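Local coordinates for DUF917 domain-containing protein (Chromobacterium violaceum, PDB 2O3I) that is of unknown function but belongs to the DUF917 family, whose two domains resemble those of S-methyl thiohydantoin desulfurase, at residues Pro12-Ala17 / Gly26-Ala31. The protein carries 2 engineered substitutions. Residues are numbered along the deposited sequence; the frame is centred on the assembly and turned at random.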
loop_
_atom_site.group_PDB
_atom_site.type_symbol
_atom_site.label_atom_id
_atom_site.label_comp_id
_atom_site.label_asym_id
_atom_site.label_seq_id
_atom_site.Cartn_x
_atom_site.Cartn_y
_atom_site.Cartn_z
ATOM N N PRO A 12 -27.766 16.419 -16.797
ATOM C CA PRO A 12 -27.077 17.191 -17.838
ATOM C C PRO A 12 -25.615 17.447 -17.477
ATOM O O PRO A 12 -24.749 17.539 -18.350
ATOM C CB PRO A 12 -27.895 18.484 -17.912
ATOM C CG PRO A 12 -28.472 18.616 -16.541
ATOM C CD PRO A 12 -28.879 17.191 -16.216
ATOM N N LEU A 13 -25.356 17.562 -16.181
ATOM C CA LEU A 13 -24.016 17.813 -15.668
ATOM C C LEU A 13 -23.061 16.679 -16.014
ATOM O O LEU A 13 -21.931 16.906 -16.439
ATOM C CB LEU A 13 -24.070 17.987 -14.144
ATOM C CG LEU A 13 -22.743 18.141 -13.395
ATOM C CD1 LEU A 13 -21.942 19.314 -13.948
ATOM C CD2 LEU A 13 -23.034 18.335 -11.920
ATOM N N LEU A 14 -23.514 15.451 -15.819
ATOM C CA LEU A 14 -22.670 14.311 -16.106
ATOM C C LEU A 14 -22.475 14.155 -17.608
ATOM O O LEU A 14 -21.406 13.746 -18.050
ATOM C CB LEU A 14 -23.262 13.044 -15.478
ATOM C CG LEU A 14 -24.651 12.556 -15.879
ATOM C CD1 LEU A 14 -24.536 11.579 -17.056
ATOM C CD2 LEU A 14 -25.291 11.862 -14.668
ATOM N N GLN A 15 -23.496 14.506 -18.387
ATOM C CA GLN A 15 -23.416 14.410 -19.844
ATOM C C GLN A 15 -22.331 15.335 -20.374
ATOM O O GLN A 15 -21.467 14.922 -21.153
ATOM C CB GLN A 15 -24.742 14.804 -20.496
ATOM C CG GLN A 15 -25.889 13.835 -20.268
ATOM C CD GLN A 15 -26.505 13.355 -21.571
ATOM O OE1 GLN A 15 -27.671 12.966 -21.611
ATOM N NE2 GLN A 15 -25.715 13.366 -22.639
ATOM N N GLY A 16 -22.395 16.594 -19.944
ATOM C CA GLY A 16 -21.427 17.582 -20.377
ATOM C C GLY A 16 -20.034 17.220 -19.909
ATOM O O GLY A 16 -19.075 17.326 -20.672
ATOM N N ALA A 17 -19.932 16.783 -18.656
ATOM C CA ALA A 17 -18.652 16.406 -18.059
ATOM C C ALA A 17 -18.034 15.216 -18.782
ATOM O O ALA A 17 -16.809 15.112 -18.876
ATOM C CB ALA A 17 -18.828 16.084 -16.563
ATOM N N GLY A 26 -14.752 8.413 -15.728
ATOM C CA GLY A 26 -15.826 7.634 -15.139
ATOM C C GLY A 26 -17.007 7.513 -16.076
ATOM O O GLY A 26 -17.301 8.436 -16.827
ATOM N N THR A 27 -17.693 6.376 -16.025
ATOM C CA THR A 27 -18.844 6.126 -16.887
ATOM C C THR A 27 -20.084 6.873 -16.432
ATOM O O THR A 27 -20.277 7.121 -15.237
ATOM C CB THR A 27 -19.221 4.637 -16.919
ATOM O OG1 THR A 27 -19.737 4.257 -15.638
ATOM C CG2 THR A 27 -18.002 3.776 -17.248
HETATM N N MSE A 28 -20.924 7.228 -17.397
HETATM C CA MSE A 28 -22.170 7.911 -17.101
HETATM C C MSE A 28 -23.046 6.901 -16.372
HETATM O O MSE A 28 -23.900 7.260 -15.563
HETATM C CB MSE A 28 -22.846 8.361 -18.397
HETATM C CG MSE A 28 -22.138 9.506 -19.093
HETATM SE SE MSE A 28 -22.803 9.801 -20.885
HETATM C CE MSE A 28 -24.441 10.736 -20.483
ATOM N N ILE A 29 -22.808 5.628 -16.659
ATOM C CA ILE A 29 -23.561 4.551 -16.040
ATOM C C ILE A 29 -23.465 4.625 -14.521
ATOM O O ILE A 29 -24.480 4.649 -13.827
ATOM C CB ILE A 29 -23.038 3.194 -16.520
ATOM C CG1 ILE A 29 -23.056 3.163 -18.057
ATOM C CG2 ILE A 29 -23.881 2.074 -15.914
ATOM C CD1 ILE A 29 -22.424 1.929 -18.688
ATOM N N SER A 30 -22.240 4.671 -14.005
ATOM C CA SER A 30 -22.043 4.744 -12.564
ATOM C C SER A 30 -22.440 6.123 -12.040
ATOM O O SER A 30 -22.846 6.257 -10.896
ATOM C CB SER A 30 -20.585 4.435 -12.195
ATOM O OG SER A 30 -19.711 5.493 -12.544
ATOM N N ALA A 31 -22.321 7.148 -12.878
ATOM C CA ALA A 31 -22.695 8.495 -12.463
ATOM C C ALA A 31 -24.212 8.564 -12.294
ATOM O O ALA A 31 -24.708 9.184 -11.354
ATOM C CB ALA A 31 -22.236 9.520 -13.491
#
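The side-chain amide of Gln15, the flat group of this contact, takes the methyl of Met28 over one face: CE of Met28 stands 3.5 Å from CD of Gln15, and 3.4 Å from its CG. Glutamine suits the place because its aliphatic part packs on this methyl while its amide lies near Gln329. Residue 28 is selenomethionine, an unbranched chain that reaches across to helix 10-19; its final bend (chi3 78°) turns the methyl against the glutamine. Leu14 crosses the same chain at about a right angle, with CD1 3.5 Å from CE of Met28. The second leucine methyl, CD2, lies 4.0 Å from CB of Ala31, whose lone methyl leaves room for the leucine's branched end. With CG of Leu14 set between backbone N and carbonyl carbon (chi1 60°), the fork serves both residues. The junction is buried and made by van der Waals contacts. Thr27 N-caps helix 28-35, its hydroxyl hydrogen-bonded to Asn75, while Met28 N bonds to Asp336. Helices 10-19 and 28-35, consecutive and joined by a loop, thus pack as a helix-loop-helix unit in the N-terminal S-Me-THD-like region. Helix 111-124 packs on both, whereas helix 225-237 touches helix 10-19 through Pro12 and Leu13.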